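Local coordinates for GDSL-like protein (Collinsella aerofaciens ATCC 25986, PDB 7BXD) that probably hydrolyses ester bonds of acylated substrates as a GDSL-like acyl-hydrolase of the SGNH hydrolase clan, at residues 35-39 against 40-44; 82-86 against 87-91; 184-187 against 188-192. All blocks are in the same frame, centred on the assembly; numbering follows the deposited sequence.

Contact 1. Residues 35-39 against 40-44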
loop_
_atom_site.group_PDB
_atom_site.type_symbol
_atom_site.label_atom_id
_atom_site.label_comp_id
_atom_site.label_asym_id
_atom_site.label_seq_id
_atom_site.Cartn_x
_atom_site.Cartn_y
_atom_site.Cartn_z
ATOM N N GLY A 35 -3.934 -1.088 4.177
ATOM C CA GLY A 35 -3.039 -0.047 3.723
ATOM C C GLY A 35 -2.789 1.043 4.747
ATOM O O GLY A 35 -3.117 0.911 5.937
ATOM N N ASP A 36 -2.185 2.130 4.265
ATOM C CA ASP A 36 -1.793 3.284 5.092
ATOM C C ASP A 36 -2.711 4.470 4.754
ATOM O O ASP A 36 -3.896 4.259 4.431
ATOM C CB ASP A 36 -0.279 3.520 4.968
ATOM C CG ASP A 36 0.174 3.844 3.543
ATOM O OD1 ASP A 36 -0.657 4.328 2.728
ATOM O OD2 ASP A 36 1.360 3.594 3.240
ATOM N N SER A 37 -2.196 5.693 4.846
ATOM C CA SER A 37 -2.992 6.870 4.486
ATOM C C SER A 37 -3.545 6.779 3.071
ATOM O O SER A 37 -4.604 7.366 2.777
ATOM C CB SER A 37 -2.159 8.151 4.550
ATOM O OG SER A 37 -1.394 8.245 5.734
ATOM N N THR A 38 -2.792 6.147 2.158
ATOM C CA THR A 38 -3.180 6.062 0.752
ATOM C C THR A 38 -4.224 4.998 0.487
ATOM O O THR A 38 -4.674 4.859 -0.656
ATOM C CB THR A 38 -1.937 5.883 -0.150
ATOM O OG1 THR A 38 -1.224 4.666 0.151
ATOM C CG2 THR A 38 -0.998 7.084 -0.024
ATOM N N THR A 39 -4.625 4.250 1.525
ATOM C CA THR A 39 -5.853 3.466 1.505
ATOM C C THR A 39 -6.940 4.112 2.357
ATOM O O THR A 39 -8.103 4.165 1.932
ATOM C CB THR A 39 -5.587 2.011 1.969
ATOM O OG1 THR A 39 -4.737 1.370 1.006
ATOM C CG2 THR A 39 -6.865 1.217 2.052
ATOM N N TRP A 40 -6.608 4.632 3.553
ATOM C CA TRP A 40 -7.622 5.292 4.381
ATOM C C TRP A 40 -8.358 6.367 3.591
ATOM O O TRP A 40 -9.582 6.533 3.741
ATOM C CB TRP A 40 -6.965 5.921 5.608
ATOM C CG TRP A 40 -7.991 6.492 6.567
ATOM C CD1 TRP A 40 -8.722 5.792 7.484
ATOM C CD2 TRP A 40 -8.408 7.871 6.682
ATOM N NE1 TRP A 40 -9.570 6.643 8.160
ATOM C CE2 TRP A 40 -9.399 7.924 7.687
ATOM C CE3 TRP A 40 -8.024 9.051 6.042
ATOM C CZ2 TRP A 40 -10.032 9.118 8.047
ATOM C CZ3 TRP A 40 -8.629 10.247 6.411
ATOM C CH2 TRP A 40 -9.643 10.264 7.394
ATOM N N GLY A 41 -7.623 7.117 2.754
ATOM C CA GLY A 41 -8.197 8.198 1.965
ATOM C C GLY A 41 -7.790 9.595 2.380
ATOM O O GLY A 41 -8.576 10.525 2.215
ATOM N N ASP A 42 -6.559 9.769 2.885
ATOM C CA ASP A 42 -6.091 11.101 3.267
ATOM C C ASP A 42 -5.956 11.950 2.017
ATOM O O ASP A 42 -5.359 11.523 1.022
ATOM C CB ASP A 42 -4.743 10.922 3.974
ATOM C CG ASP A 42 -4.200 12.180 4.634
ATOM O OD1 ASP A 42 -4.571 13.309 4.268
ATOM O OD2 ASP A 42 -3.348 11.994 5.539
ATOM N N ASN A 43 -6.518 13.165 2.067
ATOM C CA ASN A 43 -6.490 14.100 0.950
ATOM C C ASN A 43 -5.333 15.075 1.023
ATOM O O ASN A 43 -5.239 15.973 0.192
ATOM C CB ASN A 43 -7.808 14.881 0.882
ATOM C CG ASN A 43 -8.072 15.723 2.129
ATOM O OD1 ASN A 43 -7.251 15.788 3.051
ATOM N ND2 ASN A 43 -9.253 16.334 2.183
ATOM N N GLY A 44 -4.431 14.921 1.983
ATOM C CA GLY A 44 -3.238 15.730 2.079
ATOM C C GLY A 44 -3.158 16.410 3.414
ATOM O O GLY A 44 -2.055 16.713 3.886
HETATM O O HOH W 1 -1.374 10.754 6.910
#
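The carbonyl oxygen of Ser37 is gripped by two consecutive amides where a one-turn helix runs out. Gly41 N reaches Ser37 O at 3.0 Å, standing 36° above the carbonyl plane, whereas Asp42 N comes to Ser37 O at 3.1 Å and lies closer to that plane. One residue earlier, Trp40 N donates almost straight to Asp36 O at 2.9 Å, and Asp36 O also takes the N-H of Thr39. Asp36 is the N-cap as well: its OD1 accepts Thr38 N on the anti side and, on the syn lone pair, Thr38 OG1 at 2.7 Å, which ties the carboxylate to the first turn by two bonds. Gly35, Asp36 and Ser37 spell the GDS signature at the end of the first strand of SGNH hydrolases, and by its place in this motif Ser37 is probably the nucleophile. His220 packs against it, and Gly74 N makes a weak bond to its OG. Across the turn, Ser37 CB and Asp42 CB lie 3.8 Å apart. With Ser37 OG anti to the carbonyl carbon (chi1 -47°) and Asp42 CG anti to the amide nitrogen (chi1 -171°), a water can bridge the two side chains, 2.8 Å from Ser37 OG and donating to Asp42 OD2 at 2.7 Å. The other carboxylate oxygen closes an Asx turn, Asp42 OD1 receiving Gly44 N from above its plane at 2.8 Å. Positive phi at Gly41 lets the chain leave the helix here, and Trp40 swings outward, its indole meeting Lys73 in a cation-pi contact.

Contact 2. Residues 82-86 against 87-91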
loop_
_atom_site.group_PDB
_atom_site.type_symbol
_atom_site.label_atom_id
_atom_site.label_comp_id
_atom_site.label_asym_id
_atom_site.label_seq_id
_atom_site.Cartn_x
_atom_site.Cartn_y
_atom_site.Cartn_z
ATOM N N ASP A 82 8.332 3.647 17.993
ATOM C CA ASP A 82 7.657 4.927 18.132
ATOM C C ASP A 82 6.168 4.869 17.823
ATOM O O ASP A 82 5.481 5.876 18.014
ATOM C CB ASP A 82 8.355 6.018 17.298
ATOM C CG ASP A 82 8.350 5.732 15.807
ATOM O OD1 ASP A 82 8.169 4.559 15.388
ATOM O OD2 ASP A 82 8.552 6.710 15.046
ATOM N N ARG A 83 5.654 3.735 17.353
ATOM C CA ARG A 83 4.238 3.587 17.051
ATOM C C ARG A 83 3.805 2.182 17.454
ATOM O O ARG A 83 4.639 1.295 17.698
ATOM C CB ARG A 83 3.946 3.812 15.555
ATOM C CG ARG A 83 4.369 5.175 15.031
ATOM C CD ARG A 83 3.908 5.371 13.591
ATOM N NE ARG A 83 2.444 5.464 13.460
ATOM C CZ ARG A 83 1.778 6.580 13.198
ATOM N NH1 ARG A 83 2.417 7.743 13.111
ATOM N NH2 ARG A 83 0.464 6.534 13.056
ATOM N N THR A 84 2.488 1.956 17.478
ATOM C CA THR A 84 1.959 0.619 17.743
ATOM C C THR A 84 0.971 0.134 16.680
ATOM O O THR A 84 0.240 -0.854 16.924
ATOM C CB THR A 84 1.312 0.558 19.118
ATOM O OG1 THR A 84 0.285 1.564 19.184
ATOM C CG2 THR A 84 2.366 0.792 20.190
ATOM N N ASP A 85 0.931 0.788 15.516
ATOM C CA ASP A 85 -0.081 0.555 14.487
ATOM C C ASP A 85 0.510 0.105 13.158
ATOM O O ASP A 85 -0.063 0.386 12.109
ATOM C CB ASP A 85 -0.933 1.810 14.290
ATOM C CG ASP A 85 -0.131 2.999 13.786
ATOM O OD1 ASP A 85 1.114 2.935 13.686
ATOM O OD2 ASP A 85 -0.787 4.023 13.468
ATOM N N SER A 86 1.611 -0.635 13.202
ATOM C CA SER A 86 2.185 -1.168 11.965
ATOM C C SER A 86 1.236 -2.177 11.314
ATOM O O SER A 86 0.297 -2.700 11.948
ATOM C CB SER A 86 3.499 -1.886 12.233
ATOM O OG SER A 86 3.325 -3.056 13.023
ATOM N N PHE A 87 1.482 -2.458 10.022
ATOM C CA PHE A 87 0.684 -3.504 9.385
ATOM C C PHE A 87 0.845 -4.812 10.157
ATOM O O PHE A 87 -0.113 -5.561 10.342
ATOM C CB PHE A 87 1.081 -3.733 7.920
ATOM C CG PHE A 87 0.721 -2.639 6.931
ATOM C CD1 PHE A 87 0.996 -1.270 7.151
ATOM C CD2 PHE A 87 0.151 -2.999 5.705
ATOM C CE1 PHE A 87 0.722 -0.309 6.145
ATOM C CE2 PHE A 87 -0.116 -2.039 4.719
ATOM C CZ PHE A 87 0.178 -0.722 4.930
ATOM N N VAL A 88 2.075 -5.128 10.577
ATOM C CA VAL A 88 2.307 -6.355 11.335
ATOM C C VAL A 88 1.421 -6.376 12.580
ATOM O O VAL A 88 0.799 -7.396 12.888
ATOM C CB VAL A 88 3.800 -6.474 11.699
ATOM C CG1 VAL A 88 4.034 -7.557 12.766
ATOM C CG2 VAL A 88 4.638 -6.745 10.439
ATOM N N GLU A 89 1.373 -5.254 13.323
ATOM C CA GLU A 89 0.600 -5.199 14.557
ATOM C C GLU A 89 -0.904 -5.212 14.303
ATOM O O GLU A 89 -1.673 -5.720 15.138
ATOM C CB GLU A 89 1.013 -3.985 15.374
ATOM C CG GLU A 89 2.371 -4.132 16.044
ATOM C CD GLU A 89 3.034 -2.804 16.383
ATOM O OE1 GLU A 89 3.205 -1.951 15.478
ATOM O OE2 GLU A 89 3.446 -2.621 17.568
ATOM N N ARG A 90 -1.353 -4.619 13.180
ATOM C CA ARG A 90 -2.781 -4.499 12.889
ATOM C C ARG A 90 -3.375 -5.764 12.281
ATOM O O ARG A 90 -4.608 -5.898 12.256
ATOM C CB ARG A 90 -3.044 -3.334 11.919
ATOM C CG ARG A 90 -2.847 -1.954 12.573
ATOM C CD ARG A 90 -3.502 -0.887 11.694
ATOM N NE ARG A 90 -2.670 -0.716 10.517
ATOM C CZ ARG A 90 -3.050 -0.664 9.223
ATOM N NH1 ARG A 90 -4.313 -0.810 8.805
ATOM N NH2 ARG A 90 -2.105 -0.446 8.336
ATOM N N LEU A 91 -2.550 -6.666 11.725
ATOM C CA LEU A 91 -3.100 -7.718 10.865
ATOM C C LEU A 91 -4.153 -8.573 11.589
ATOM O O LEU A 91 -5.202 -8.912 11.017
ATOM C CB LEU A 91 -1.962 -8.580 10.315
ATOM C CG LEU A 91 -2.385 -9.814 9.523
ATOM C CD1 LEU A 91 -3.215 -9.448 8.313
ATOM C CD2 LEU A 91 -1.131 -10.574 9.114
HETATM O O HOH W 2 5.091 -0.046 15.276
HETATM O O HOH W 3 5.515 -1.141 18.761
#
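Two donors of a single residue, Ser86 N and Ser86 OG, converge on one carboxylate oxygen, Glu89 OE1, from opposite faces of its plane. Ser86 OG also accepts the backbone N-H of Glu89 at 3.0 Å, and since Ser86 N returns a bond of 3.1 Å to Glu89 OE1, the pair forms a capping box at the N-terminus of helix 87-90. The hydroxyl bond, 2.7 Å from Ser86 OG to Glu89 OE1, adds a second bond from the serine to the same oxygen. It is possible because OG sits between the amide nitrogen and the carbonyl carbon of its own residue (chi1 66°), placed to reach both Glu89 N and Glu89 OE1, while the Glu89 chain runs back extended along the serine. The negative carboxylate at this helix end would also suit the helix dipole. A water donates to both Arg83 O and Glu89 OE2, joining the box to the preceding loop. Within that loop Arg83 holds Asp85 side-on: NE and NH2 each point at one oxygen, almost in the guanidinium plane, with Arg83 NH2 2.8 Å from Asp85 OD2 in a salt bridge. The main chain of the same aspartate meets another arginine. Arg90 NE donates to Asp85 O at 3.2 Å, and Arg90 N to Ser86 O at 2.8 Å. A bend at chi3 (-73°) turns the Arg90 guanidinium inward, where Ser75 OG and Phe70 O take its terminal nitrogens. Val88 and Leu91 face helix 127-141. Over the Phe87 ring, Arg90 NH2 lies 3.4 Å above the plane, offset toward the rim.

Contact 3. Residues 184-187 against 188-192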
loop_
_atom_site.group_PDB
_atom_site.type_symbol
_atom_site.label_atom_id
_atom_site.label_comp_id
_atom_site.label_asym_id
_atom_site.label_seq_id
_atom_site.Cartn_x
_atom_site.Cartn_y
_atom_site.Cartn_z
ATOM N N LEU A 184 9.408 -6.649 -3.692
ATOM C CA LEU A 184 9.329 -7.543 -4.846
ATOM C C LEU A 184 10.054 -8.864 -4.592
ATOM O O LEU A 184 9.601 -9.932 -5.047
ATOM C CB LEU A 184 9.881 -6.859 -6.106
ATOM C CG LEU A 184 9.060 -5.652 -6.574
ATOM C CD1 LEU A 184 9.736 -4.971 -7.734
ATOM C CD2 LEU A 184 7.659 -6.029 -6.954
ATOM N N GLU A 185 11.200 -8.826 -3.906
ATOM C CA GLU A 185 11.953 -10.059 -3.652
ATOM C C GLU A 185 11.201 -10.980 -2.690
ATOM O O GLU A 185 11.197 -12.206 -2.881
ATOM C CB GLU A 185 13.333 -9.716 -3.120
ATOM C CG GLU A 185 14.222 -9.096 -4.204
ATOM C CD GLU A 185 15.550 -8.613 -3.680
ATOM O OE1 GLU A 185 15.840 -8.782 -2.478
ATOM O OE2 GLU A 185 16.336 -8.067 -4.490
ATOM N N VAL A 186 10.574 -10.422 -1.635
ATOM C CA VAL A 186 9.829 -11.284 -0.723
ATOM C C VAL A 186 8.592 -11.822 -1.433
ATOM O O VAL A 186 8.219 -13.002 -1.283
ATOM C CB VAL A 186 9.477 -10.560 0.590
ATOM C CG1 VAL A 186 8.754 -11.520 1.536
ATOM C CG2 VAL A 186 10.722 -10.015 1.243
ATOM N N CYS A 187 7.896 -10.965 -2.192
ATOM C CA CYS A 187 6.762 -11.459 -2.958
ATOM C C CYS A 187 7.182 -12.594 -3.890
ATOM O O CYS A 187 6.473 -13.607 -4.016
ATOM C CB CYS A 187 6.109 -10.303 -3.731
ATOM S SG CYS A 187 5.099 -9.239 -2.654
ATOM N N ASP A 188 8.328 -12.445 -4.560
ATOM C CA ASP A 188 8.802 -13.521 -5.429
ATOM C C ASP A 188 8.989 -14.826 -4.653
ATOM O O ASP A 188 8.600 -15.899 -5.133
ATOM C CB ASP A 188 10.113 -13.134 -6.114
ATOM C CG ASP A 188 10.736 -14.357 -6.794
ATOM O OD1 ASP A 188 10.281 -14.759 -7.874
ATOM O OD2 ASP A 188 11.642 -14.983 -6.175
ATOM N N ARG A 189 9.578 -14.756 -3.460
ATOM C CA ARG A 189 9.789 -15.965 -2.666
ATOM C C ARG A 189 8.505 -16.756 -2.549
ATOM O O ARG A 189 8.528 -17.997 -2.634
ATOM C CB ARG A 189 10.334 -15.601 -1.286
ATOM C CG ARG A 189 10.219 -16.685 -0.237
ATOM C CD ARG A 189 11.131 -17.804 -0.395
ATOM N NE ARG A 189 11.073 -18.633 0.820
ATOM C CZ ARG A 189 11.827 -19.698 0.959
ATOM N NH1 ARG A 189 12.625 -19.996 -0.050
ATOM N NH2 ARG A 189 11.772 -20.469 2.063
ATOM N N TYR A 190 7.389 -16.063 -2.298
ATOM C CA TYR A 190 6.104 -16.695 -2.037
ATOM C C TYR A 190 5.176 -16.679 -3.244
ATOM O O TYR A 190 3.977 -16.932 -3.097
ATOM C CB TYR A 190 5.441 -16.042 -0.821
ATOM C CG TYR A 190 6.275 -16.240 0.428
ATOM C CD1 TYR A 190 6.414 -17.512 1.007
ATOM C CD2 TYR A 190 6.913 -15.161 1.046
ATOM C CE1 TYR A 190 7.149 -17.684 2.165
ATOM C CE2 TYR A 190 7.668 -15.340 2.206
ATOM C CZ TYR A 190 7.783 -16.598 2.762
ATOM O OH TYR A 190 8.524 -16.823 3.892
ATOM N N SER A 191 5.715 -16.393 -4.433
ATOM C CA SER A 191 4.940 -16.417 -5.670
ATOM C C SER A 191 3.727 -15.469 -5.636
ATOM O O SER A 191 2.692 -15.745 -6.265
ATOM C CB SER A 191 4.505 -17.850 -6.027
ATOM O OG SER A 191 5.662 -18.682 -6.060
ATOM N N VAL A 192 3.851 -14.327 -4.956
ATOM C CA VAL A 192 2.717 -13.419 -4.760
ATOM C C VAL A 192 2.545 -12.448 -5.925
ATOM O O VAL A 192 3.475 -11.700 -6.232
ATOM C CB VAL A 192 2.865 -12.629 -3.453
ATOM C CG1 VAL A 192 1.778 -11.589 -3.287
ATOM C CG2 VAL A 192 2.830 -13.574 -2.263
HETATM O O HOH W 4 12.984 -14.056 -3.969
#
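Helix 176-189 ends in a Schellman motif: Val192 N reaches back to Cys187 O at 2.9 Å, nearly straight, inside it Ser191 N bonds Asp188 O at 3.0 Å, and Ser191 with positive phi turns the chain. The reversal brings Val192 onto the last helical turn, its CB 4.0 Å from Cys187 CB, with Cys187 SG beside Val192 CG1. One turn apart, Val186 and Tyr190 lie side by side and point the same way; Val186 CG1 touches the ring at Tyr190 CE2, 4.0 Å away. The adjacent Arg189 sets its CG over that ring, 3.7 Å above the plane and over the centre, and the rest of the chain leads away. This follows from CG lying anti to the arginine's amide nitrogen (chi1 163°). On the exposed side a water donates to Glu185 O and to Asp188 OD2, clipping the aspartate to the preceding turn. Inward, Val186 and Tyr190 pack on helix 127-141, whose Asp132 bonds the tyrosine hydroxyl and whose Tyr128 bonds Glu185, while Cys187 and Val192 rest on Phe149 of strand 146-150 and Cys187 also meets Val194 of edge strand 194-195.

How the contacts relate
All three contacts illustrate how helix ends are fixed locally, yet they lie at different places in one parallel-sheet domain. Contacts 1 and 2 have centres 16 Å apart and touch directly: Arg90 NH2 lies 2.9 Å from Gly35 O, a probable hydrogen bond, and Phe87 CZ packs 3.5 Å from Gly35 C. The capped helix of contact 2 thereby lies against the start of the GDS segment, next to the residues that lead into the probable active-site serine of contact 1. Contact 3 stands apart, its centre 25 Å from that of contact 1, on the opposite side of the chain's centre, and 22 Å from that of contact 2. Helix 127-141 relates contacts 2 and 3, since both pack side chains against it.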